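Local coordinates for protein annexin A8 (Homo sapiens, PDB 1W3W) that binds calcium and, through it, acidic phospholipid membranes, and acts as an anticoagulant by indirectly inhibiting the thromboplastin-specific complex, at residues 266-277 against 306-315; 21-30 against 43-51. One frame throughout, in Å; residues are numbered along the deposited sequence.

Contact 1 (266-277 against 306-315); sequences MKGAGTRDGTLI and MIMEDTSGDY. With CA (calcium ion), chain B.
Asp310 reaches from the C-terminal end of helix 303-310 into the calcium loop 266-271, and its side chain can be followed atom by atom. Asp310 CB lies 3.6 Å from Thr271 OG1 and also near Met266 CG. With chi1 at -104°, away from the staggered values, the carboxylate swings toward the metal. Asp310 OD2 is the working oxygen: it binds the calcium ion at 2.4 Å and accepts a hydrogen bond from Thr271 OG1 at 2.6 Å, the hydroxyl coming in on the anti side, 30° out of the carboxylate plane. OD1 accepts from the water that is itself a calcium ligand. The backbone carbonyls of Met266, Gly268 and Gly270 supply the other protein ligands; both glycines have positive phi, a backbone shape that residues with a CB adopt less readily. Behind the loop, Met266 is packed against helix 303-310, its CB meeting Met306 CE at 3.6 Å and its SD resting 3.9 Å from Ile307 CG1. The unbranched methionines pack the loop's backbone against that helix. Farther along, Tyr315 OH donates to Asp273 OD1 at 2.7 Å, the carboxylate and ring planes 69° apart, while Ile277 CD1 approaches Tyr315 CE1 at 3.8 Å. Asp273 OD2 has a salt bridge to Lys82. Three loop carbonyls, a water and a carboxylate some 40 residues further along the chain make the arrangement of the annexin type II calcium site. Because a single carboxylate oxygen serves both metal and threonine, its negative charge is probably well stabilised and its rotation restricted.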
loop_
_atom_site.group_PDB
_atom_site.type_symbol
_atom_site.label_atom_id
_atom_site.label_comp_id
_atom_site.label_asym_id
_atom_site.label_seq_id
_atom_site.Cartn_x
_atom_site.Cartn_y
_atom_site.Cartn_z
ATOM N N MET A 266 0.033 -12.791 -6.628
ATOM C CA MET A 266 -0.696 -13.837 -7.343
ATOM C C MET A 266 0.193 -14.907 -7.970
ATOM O O MET A 266 -0.238 -16.047 -8.110
ATOM C CB MET A 266 -1.604 -13.204 -8.406
ATOM C CG MET A 266 -2.859 -12.590 -7.794
ATOM S SD MET A 266 -3.968 -11.791 -8.946
ATOM C CE MET A 266 -3.038 -10.416 -9.439
ATOM N N LYS A 267 1.425 -14.561 -8.322
ATOM C CA LYS A 267 2.324 -15.475 -9.044
ATOM C C LYS A 267 2.620 -16.727 -8.226
ATOM O O LYS A 267 2.763 -16.660 -7.008
ATOM C CB LYS A 267 3.635 -14.757 -9.407
ATOM C CG LYS A 267 4.792 -15.665 -9.882
ATOM C CD LYS A 267 5.024 -15.590 -11.385
ATOM C CE LYS A 267 3.966 -16.356 -12.190
ATOM N NZ LYS A 267 4.490 -17.657 -12.729
ATOM N N GLY A 268 2.701 -17.873 -8.901
ATOM C CA GLY A 268 3.025 -19.128 -8.231
ATOM C C GLY A 268 1.887 -19.669 -7.386
ATOM O O GLY A 268 0.731 -19.257 -7.539
ATOM N N ALA A 269 2.222 -20.582 -6.476
ATOM C CA ALA A 269 1.220 -21.323 -5.700
ATOM C C ALA A 269 0.500 -20.438 -4.691
ATOM O O ALA A 269 1.134 -19.676 -3.964
ATOM C CB ALA A 269 1.873 -22.500 -4.980
ATOM N N GLY A 270 -0.827 -20.548 -4.652
ATOM C CA GLY A 270 -1.640 -19.786 -3.722
ATOM C C GLY A 270 -1.731 -18.303 -4.053
ATOM O O GLY A 270 -1.350 -17.854 -5.136
ATOM N N THR A 271 -2.261 -17.539 -3.112
ATOM C CA THR A 271 -2.452 -16.107 -3.306
ATOM C C THR A 271 -2.162 -15.400 -2.005
ATOM O O THR A 271 -2.589 -15.853 -0.939
ATOM C CB THR A 271 -3.902 -15.823 -3.738
ATOM O OG1 THR A 271 -4.189 -16.515 -4.956
ATOM C CG2 THR A 271 -4.097 -14.356 -4.105
ATOM N N ARG A 272 -1.424 -14.304 -2.066
ATOM C CA ARG A 272 -1.342 -13.430 -0.900
ATOM C C ARG A 272 -2.504 -12.445 -0.941
ATOM O O ARG A 272 -2.365 -11.321 -1.443
ATOM C CB ARG A 272 -0.004 -12.693 -0.804
ATOM C CG ARG A 272 0.120 -11.848 0.508
ATOM C CD ARG A 272 -0.291 -12.594 1.812
ATOM N NE ARG A 272 -0.842 -11.757 2.888
ATOM C CZ ARG A 272 -1.917 -12.073 3.637
ATOM N NH1 ARG A 272 -2.625 -13.180 3.410
ATOM N NH2 ARG A 272 -2.312 -11.253 4.619
ATOM N N ASP A 273 -3.644 -12.886 -0.403
ATOM C CA ASP A 273 -4.887 -12.160 -0.535
ATOM C C ASP A 273 -4.854 -10.831 0.203
ATOM O O ASP A 273 -5.433 -9.880 -0.261
ATOM C CB ASP A 273 -6.065 -13.004 -0.048
ATOM C CG ASP A 273 -6.310 -14.184 -0.929
ATOM O OD1 ASP A 273 -6.747 -14.012 -2.091
ATOM O OD2 ASP A 273 -6.052 -15.333 -0.546
ATOM N N GLY A 274 -4.186 -10.781 1.353
ATOM C CA GLY A 274 -4.037 -9.534 2.102
ATOM C C GLY A 274 -3.422 -8.434 1.251
ATOM O O GLY A 274 -3.902 -7.299 1.241
ATOM N N THR A 275 -2.377 -8.791 0.511
ATOM C CA THR A 275 -1.668 -7.869 -0.365
ATOM C C THR A 275 -2.469 -7.460 -1.591
ATOM O O THR A 275 -2.438 -6.297 -2.005
ATOM C CB THR A 275 -0.341 -8.521 -0.793
ATOM O OG1 THR A 275 0.466 -8.688 0.366
ATOM C CG2 THR A 275 0.484 -7.608 -1.675
ATOM N N LEU A 276 -3.173 -8.419 -2.175
ATOM C CA LEU A 276 -4.088 -8.149 -3.278
ATOM C C LEU A 276 -5.189 -7.164 -2.865
ATOM O O LEU A 276 -5.426 -6.160 -3.525
ATOM C CB LEU A 276 -4.696 -9.475 -3.750
ATOM C CG LEU A 276 -5.615 -9.512 -4.967
ATOM C CD1 LEU A 276 -4.936 -8.993 -6.222
ATOM C CD2 LEU A 276 -6.057 -10.955 -5.169
ATOM N N ILE A 277 -5.852 -7.450 -1.754
ATOM C CA ILE A 277 -6.927 -6.608 -1.255
ATOM C C ILE A 277 -6.433 -5.198 -0.969
ATOM O O ILE A 277 -7.009 -4.224 -1.447
ATOM C CB ILE A 277 -7.554 -7.243 0.006
ATOM C CG1 ILE A 277 -8.402 -8.470 -0.396
ATOM C CG2 ILE A 277 -8.358 -6.206 0.791
ATOM C CD1 ILE A 277 -8.789 -9.382 0.754
ATOM N N MET A 306 -5.314 -12.453 -14.250
ATOM C CA MET A 306 -4.669 -13.110 -13.129
ATOM C C MET A 306 -5.598 -13.241 -11.939
ATOM O O MET A 306 -5.603 -14.266 -11.260
ATOM C CB MET A 306 -3.359 -12.406 -12.753
ATOM C CG MET A 306 -2.199 -12.976 -13.525
ATOM S SD MET A 306 -0.646 -12.349 -13.004
ATOM C CE MET A 306 -0.231 -13.528 -11.767
ATOM N N ILE A 307 -6.405 -12.219 -11.692
ATOM C CA ILE A 307 -7.417 -12.301 -10.649
ATOM C C ILE A 307 -8.403 -13.456 -10.932
ATOM O O ILE A 307 -8.746 -14.211 -10.032
ATOM C CB ILE A 307 -8.161 -10.951 -10.498
ATOM C CG1 ILE A 307 -7.235 -9.899 -9.868
ATOM C CG2 ILE A 307 -9.391 -11.134 -9.645
ATOM C CD1 ILE A 307 -7.765 -8.483 -9.943
ATOM N N MET A 308 -8.844 -13.598 -12.175
ATOM C CA MET A 308 -9.757 -14.692 -12.562
ATOM C C MET A 308 -9.150 -16.082 -12.347
ATOM O O MET A 308 -9.841 -17.023 -11.932
ATOM C CB MET A 308 -10.178 -14.538 -14.022
ATOM C CG MET A 308 -11.076 -13.347 -14.221
ATOM S SD MET A 308 -11.775 -13.192 -15.861
ATOM C CE MET A 308 -12.894 -14.504 -15.822
ATOM N N GLU A 309 -7.855 -16.195 -12.597
ATOM C CA GLU A 309 -7.136 -17.452 -12.437
ATOM C C GLU A 309 -6.931 -17.820 -10.976
ATOM O O GLU A 309 -6.993 -18.997 -10.629
ATOM C CB GLU A 309 -5.782 -17.364 -13.146
ATOM C CG GLU A 309 -5.077 -18.704 -13.311
ATOM C CD GLU A 309 -3.684 -18.547 -13.890
ATOM O OE1 GLU A 309 -2.725 -19.174 -13.359
ATOM O OE2 GLU A 309 -3.557 -17.777 -14.867
ATOM N N ASP A 310 -6.721 -16.812 -10.125
ATOM C CA ASP A 310 -6.309 -17.008 -8.730
ATOM C C ASP A 310 -7.416 -16.953 -7.673
ATOM O O ASP A 310 -7.219 -17.415 -6.560
ATOM C CB ASP A 310 -5.265 -15.954 -8.351
ATOM C CG ASP A 310 -3.879 -16.508 -8.312
ATOM O OD1 ASP A 310 -3.460 -17.096 -9.342
ATOM O OD2 ASP A 310 -3.147 -16.422 -7.286
ATOM N N THR A 311 -8.555 -16.360 -7.991
ATOM C CA THR A 311 -9.599 -16.172 -6.999
ATOM C C THR A 311 -10.892 -16.767 -7.505
ATOM O O THR A 311 -11.031 -17.034 -8.687
ATOM C CB THR A 311 -9.803 -14.664 -6.689
ATOM O OG1 THR A 311 -10.324 -13.992 -7.847
ATOM C CG2 THR A 311 -8.478 -13.972 -6.404
ATOM N N SER A 312 -11.844 -16.951 -6.602
ATOM C CA SER A 312 -13.159 -17.472 -6.964
ATOM C C SER A 312 -14.292 -16.845 -6.152
ATOM O O SER A 312 -14.065 -16.102 -5.184
ATOM C CB SER A 312 -13.178 -18.986 -6.776
ATOM O OG SER A 312 -12.782 -19.300 -5.463
ATOM N N GLY A 313 -15.517 -17.130 -6.589
ATOM C CA GLY A 313 -16.713 -16.815 -5.827
ATOM C C GLY A 313 -17.068 -15.338 -5.789
ATOM O O GLY A 313 -16.749 -14.568 -6.697
ATOM N N ASP A 314 -17.738 -14.953 -4.715
ATOM C CA ASP A 314 -18.132 -13.564 -4.503
ATOM C C ASP A 314 -16.915 -12.635 -4.343
ATOM O O ASP A 314 -16.956 -11.490 -4.751
ATOM C CB ASP A 314 -19.043 -13.477 -3.288
ATOM C CG ASP A 314 -20.371 -14.183 -3.512
ATOM O OD1 ASP A 314 -20.988 -13.997 -4.580
ATOM O OD2 ASP A 314 -20.857 -14.947 -2.677
ATOM N N TYR A 315 -15.851 -13.146 -3.739
ATOM C CA TYR A 315 -14.592 -12.425 -3.606
ATOM C C TYR A 315 -14.066 -12.008 -4.974
ATOM O O TYR A 315 -13.818 -10.835 -5.216
ATOM C CB TYR A 315 -13.604 -13.339 -2.898
ATOM C CG TYR A 315 -12.194 -12.861 -2.753
ATOM C CD1 TYR A 315 -11.898 -11.600 -2.240
ATOM C CD2 TYR A 315 -11.137 -13.716 -3.064
ATOM C CE1 TYR A 315 -10.582 -11.186 -2.092
ATOM C CE2 TYR A 315 -9.833 -13.320 -2.902
ATOM C CZ TYR A 315 -9.553 -12.053 -2.419
ATOM O OH TYR A 315 -8.236 -11.708 -2.258
HETATM CA CA CA B . -1.359 -18.039 -7.423
HETATM O O HOH W 1 -7.592 -16.344 -3.459
HETATM O O HOH W 2 -0.859 -18.611 -9.704
#

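Contact 2 (21-30 against 43-51); sequences FNPDPDAETL and AIIDVLTKR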
loop_
_atom_site.group_PDB
_atom_site.type_symbol
_atom_site.label_atom_id
_atom_site.label_comp_id
_atom_site.label_asym_id
_atom_site.label_seq_id
_atom_site.Cartn_x
_atom_site.Cartn_y
_atom_site.Cartn_z
ATOM N N PHE A 21 -25.635 13.493 -4.218
ATOM C CA PHE A 21 -25.859 12.097 -3.825
ATOM C C PHE A 21 -26.740 11.906 -2.584
ATOM O O PHE A 21 -26.447 12.438 -1.506
ATOM C CB PHE A 21 -24.491 11.432 -3.604
ATOM C CG PHE A 21 -24.572 9.987 -3.231
ATOM C CD1 PHE A 21 -25.077 9.057 -4.126
ATOM C CD2 PHE A 21 -24.166 9.560 -1.976
ATOM C CE1 PHE A 21 -25.155 7.718 -3.772
ATOM C CE2 PHE A 21 -24.246 8.238 -1.622
ATOM C CZ PHE A 21 -24.743 7.317 -2.518
ATOM N N ASN A 22 -27.808 11.132 -2.749
ATOM C CA ASN A 22 -28.665 10.698 -1.642
ATOM C C ASN A 22 -28.275 9.265 -1.266
ATOM O O ASN A 22 -28.529 8.348 -2.045
ATOM C CB ASN A 22 -30.147 10.760 -2.068
ATOM C CG ASN A 22 -31.109 10.213 -1.007
ATOM O OD1 ASN A 22 -30.749 10.025 0.158
ATOM N ND2 ASN A 22 -32.365 9.980 -1.417
ATOM N N PRO A 23 -27.671 9.060 -0.092
ATOM C CA PRO A 23 -27.259 7.711 0.345
ATOM C C PRO A 23 -28.373 6.784 0.860
ATOM O O PRO A 23 -28.107 5.595 1.053
ATOM C CB PRO A 23 -26.308 8.013 1.500
ATOM C CG PRO A 23 -26.829 9.261 2.066
ATOM C CD PRO A 23 -27.302 10.082 0.908
ATOM N N ASP A 24 -29.570 7.312 1.111
ATOM C CA ASP A 24 -30.620 6.563 1.797
ATOM C C ASP A 24 -31.072 5.298 1.069
ATOM O O ASP A 24 -31.181 4.259 1.693
ATOM C CB ASP A 24 -31.830 7.470 2.109
ATOM C CG ASP A 24 -31.537 8.510 3.187
ATOM O OD1 ASP A 24 -30.473 8.462 3.853
ATOM O OD2 ASP A 24 -32.339 9.420 3.444
ATOM N N PRO A 25 -31.346 5.355 -0.234
ATOM C CA PRO A 25 -31.728 4.142 -0.974
ATOM C C PRO A 25 -30.671 3.048 -0.947
ATOM O O PRO A 25 -31.011 1.890 -0.796
ATOM C CB PRO A 25 -31.914 4.639 -2.415
ATOM C CG PRO A 25 -32.117 6.114 -2.308
ATOM C CD PRO A 25 -31.377 6.558 -1.086
ATOM N N ASP A 26 -29.402 3.416 -1.092
ATOM C CA ASP A 26 -28.316 2.440 -1.005
ATOM C C ASP A 26 -28.278 1.764 0.377
ATOM O O ASP A 26 -28.077 0.561 0.478
ATOM C CB ASP A 26 -26.973 3.107 -1.300
ATOM C CG ASP A 26 -26.746 3.353 -2.789
ATOM O OD1 ASP A 26 -25.952 4.248 -3.124
ATOM O OD2 ASP A 26 -27.301 2.703 -3.693
ATOM N N ALA A 27 -28.453 2.544 1.430
ATOM C CA ALA A 27 -28.503 1.995 2.786
ATOM C C ALA A 27 -29.639 0.998 2.888
ATOM O O ALA A 27 -29.485 -0.071 3.455
ATOM C CB ALA A 27 -28.675 3.117 3.818
ATOM N N GLU A 28 -30.789 1.341 2.316
ATOM C CA GLU A 28 -31.931 0.433 2.300
ATOM C C GLU A 28 -31.677 -0.836 1.496
ATOM O O GLU A 28 -32.094 -1.916 1.897
ATOM C CB GLU A 28 -33.182 1.138 1.768
ATOM C CG GLU A 28 -34.463 0.411 2.142
ATOM C CD GLU A 28 -35.687 1.063 1.545
ATOM O OE1 GLU A 28 -35.724 1.216 0.312
ATOM O OE2 GLU A 28 -36.602 1.424 2.314
ATOM N N THR A 29 -30.976 -0.725 0.374
ATOM C CA THR A 29 -30.608 -1.907 -0.374
ATOM C C THR A 29 -29.754 -2.852 0.467
ATOM O O THR A 29 -29.974 -4.050 0.463
ATOM C CB THR A 29 -29.844 -1.512 -1.633
ATOM O OG1 THR A 29 -30.699 -0.757 -2.483
ATOM C CG2 THR A 29 -29.496 -2.737 -2.457
ATOM N N LEU A 30 -28.777 -2.313 1.186
ATOM C CA LEU A 30 -27.912 -3.146 2.014
ATOM C C LEU A 30 -28.693 -3.796 3.166
ATOM O O LEU A 30 -28.493 -4.965 3.472
ATOM C CB LEU A 30 -26.751 -2.338 2.564
ATOM C CG LEU A 30 -25.772 -1.786 1.543
ATOM C CD1 LEU A 30 -24.740 -0.911 2.220
ATOM C CD2 LEU A 30 -25.116 -2.916 0.779
ATOM N N ALA A 43 -26.071 -7.963 -4.250
ATOM C CA ALA A 43 -26.568 -6.623 -3.985
ATOM C C ALA A 43 -25.561 -5.822 -3.160
ATOM O O ALA A 43 -25.467 -4.617 -3.316
ATOM C CB ALA A 43 -27.905 -6.674 -3.264
ATOM N N ILE A 44 -24.817 -6.501 -2.287
ATOM C CA ILE A 44 -23.767 -5.852 -1.515
ATOM C C ILE A 44 -22.620 -5.417 -2.452
ATOM O O ILE A 44 -22.153 -4.294 -2.351
ATOM C CB ILE A 44 -23.274 -6.770 -0.359
ATOM C CG1 ILE A 44 -24.391 -6.917 0.691
ATOM C CG2 ILE A 44 -22.028 -6.206 0.296
ATOM C CD1 ILE A 44 -24.207 -8.073 1.631
ATOM N N ILE A 45 -22.217 -6.296 -3.368
ATOM C CA ILE A 45 -21.218 -5.973 -4.396
ATOM C C ILE A 45 -21.674 -4.784 -5.241
ATOM O O ILE A 45 -20.923 -3.846 -5.447
ATOM C CB ILE A 45 -20.938 -7.204 -5.302
ATOM C CG1 ILE A 45 -20.264 -8.318 -4.513
ATOM C CG2 ILE A 45 -20.060 -6.826 -6.530
ATOM C CD1 ILE A 45 -20.188 -9.627 -5.285
ATOM N N ASP A 46 -22.925 -4.804 -5.684
ATOM C CA ASP A 46 -23.441 -3.798 -6.612
ATOM C C ASP A 46 -23.496 -2.415 -6.009
ATOM O O ASP A 46 -23.381 -1.452 -6.727
ATOM C CB ASP A 46 -24.836 -4.170 -7.114
ATOM C CG ASP A 46 -24.813 -5.319 -8.106
ATOM O OD1 ASP A 46 -23.718 -5.781 -8.495
ATOM O OD2 ASP A 46 -25.854 -5.832 -8.536
ATOM N N VAL A 47 -23.669 -2.308 -4.694
ATOM C CA VAL A 47 -23.649 -1.005 -4.045
ATOM C C VAL A 47 -22.207 -0.600 -3.687
ATOM O O VAL A 47 -21.717 0.455 -4.111
ATOM C CB VAL A 47 -24.544 -0.994 -2.781
ATOM C CG1 VAL A 47 -24.360 0.293 -1.985
ATOM C CG2 VAL A 47 -26.016 -1.170 -3.156
ATOM N N LEU A 48 -21.517 -1.425 -2.911
ATOM C CA LEU A 48 -20.269 -0.975 -2.306
ATOM C C LEU A 48 -19.093 -0.853 -3.272
ATOM O O LEU A 48 -18.249 0.014 -3.060
ATOM C CB LEU A 48 -19.906 -1.834 -1.100
ATOM C CG LEU A 48 -20.968 -1.747 -0.007
ATOM C CD1 LEU A 48 -20.614 -2.671 1.126
ATOM C CD2 LEU A 48 -21.135 -0.306 0.485
ATOM N N THR A 49 -19.016 -1.692 -4.305
ATOM C CA THR A 49 -17.943 -1.546 -5.314
ATOM C C THR A 49 -18.232 -0.541 -6.415
ATOM O O THR A 49 -17.339 -0.251 -7.196
ATOM C CB THR A 49 -17.572 -2.879 -5.993
ATOM O OG1 THR A 49 -18.665 -3.343 -6.808
ATOM C CG2 THR A 49 -17.297 -3.962 -4.974
ATOM N N LYS A 50 -19.458 -0.031 -6.504
ATOM C CA LYS A 50 -19.808 0.968 -7.506
ATOM C C LYS A 50 -19.976 2.373 -6.936
ATOM O O LYS A 50 -20.286 3.289 -7.678
ATOM C CB LYS A 50 -21.093 0.559 -8.248
ATOM C CG LYS A 50 -20.952 -0.701 -9.108
ATOM C CD LYS A 50 -19.907 -0.518 -10.201
ATOM C CE LYS A 50 -19.714 -1.778 -11.063
ATOM N NZ LYS A 50 -18.301 -1.854 -11.567
ATOM N N ARG A 51 -19.800 2.550 -5.635
ATOM C CA ARG A 51 -19.808 3.870 -5.024
ATOM C C ARG A 51 -18.401 4.204 -4.547
ATOM O O ARG A 51 -17.611 3.327 -4.282
ATOM C CB ARG A 51 -20.774 3.923 -3.835
ATOM C CG ARG A 51 -22.231 3.609 -4.172
ATOM C CD ARG A 51 -22.950 4.660 -5.033
ATOM N NE ARG A 51 -24.337 4.237 -5.199
ATOM C CZ ARG A 51 -24.813 3.549 -6.232
ATOM N NH1 ARG A 51 -24.060 3.267 -7.290
ATOM N NH2 ARG A 51 -26.083 3.172 -6.223
#
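Arg51 turns back toward Asp26 because its chain bends at chi2 (-69°), while Asp26 CG stands anti to its own carbonyl carbon, facing the arginine. The two then meet side-on in a salt bridge with two bonds. Arg51 NE donates to Asp26 OD1 at 2.6 Å, nearly within the guanidinium plane, and Arg51 NH2 reaches Asp26 OD2 at 2.8 Å, on that oxygen's syn lone pair. The planes of the two groups are 39° apart, and the NH2 bond is the more bent of the two. Phe21 CE1 lies 3.9 Å from Arg51 NE, its ring turned steeply against the guanidinium, so the aromatic side chain flanks the ion pair. A lysine in place of Arg51 would probably lose the paired grip, leaving one Asp26 oxygen without its partner and the carboxylate freer to turn. Toward Leu30 and Ala43, beyond the ion pair, the contact becomes apolar. Val47, branched and compact, sets CG1 against Asp26 CB and brings CG2 within 3.9 Å of Thr29 CG2. Leu30 spreads its two methyls: CD2 lies over Ile44, 4.0 Å from its CA, whereas CD1 meets Leu48 CD2 at the same distance. A long forked side chain suits this seam between helices. Helices 24-30 and 43-48 run nearly antiparallel, their axes 9.8 Å apart at 158°, within the first annexin repeat. Helix 53-67 packs on Phe21, Asp26 and Ala27, and helix 81-91 touches Leu48, joining the pair to the rest of the repeat's helical bundle.

Contact 1 belongs to the fourth annexin repeat and contact 2 to the first, in series along the chain, yet the fold brings them together: their centres are about 25 Å apart, and Asp314 O packs 3.8 Å from Ile45 CD1. Helix 81-91 of the first repeat lies against both, meeting Tyr315 and Asp273 of contact 1 as well as Leu48 of contact 2. Helix 313-323, which carries Tyr315 of contact 1, also packs on Ile45 and Thr49. The calcium ion belongs to contact 1 alone; contact 2 is helix packing away from the annotated sites, its centre about 26 Å from that of the chain, against about 16 Å for contact 1.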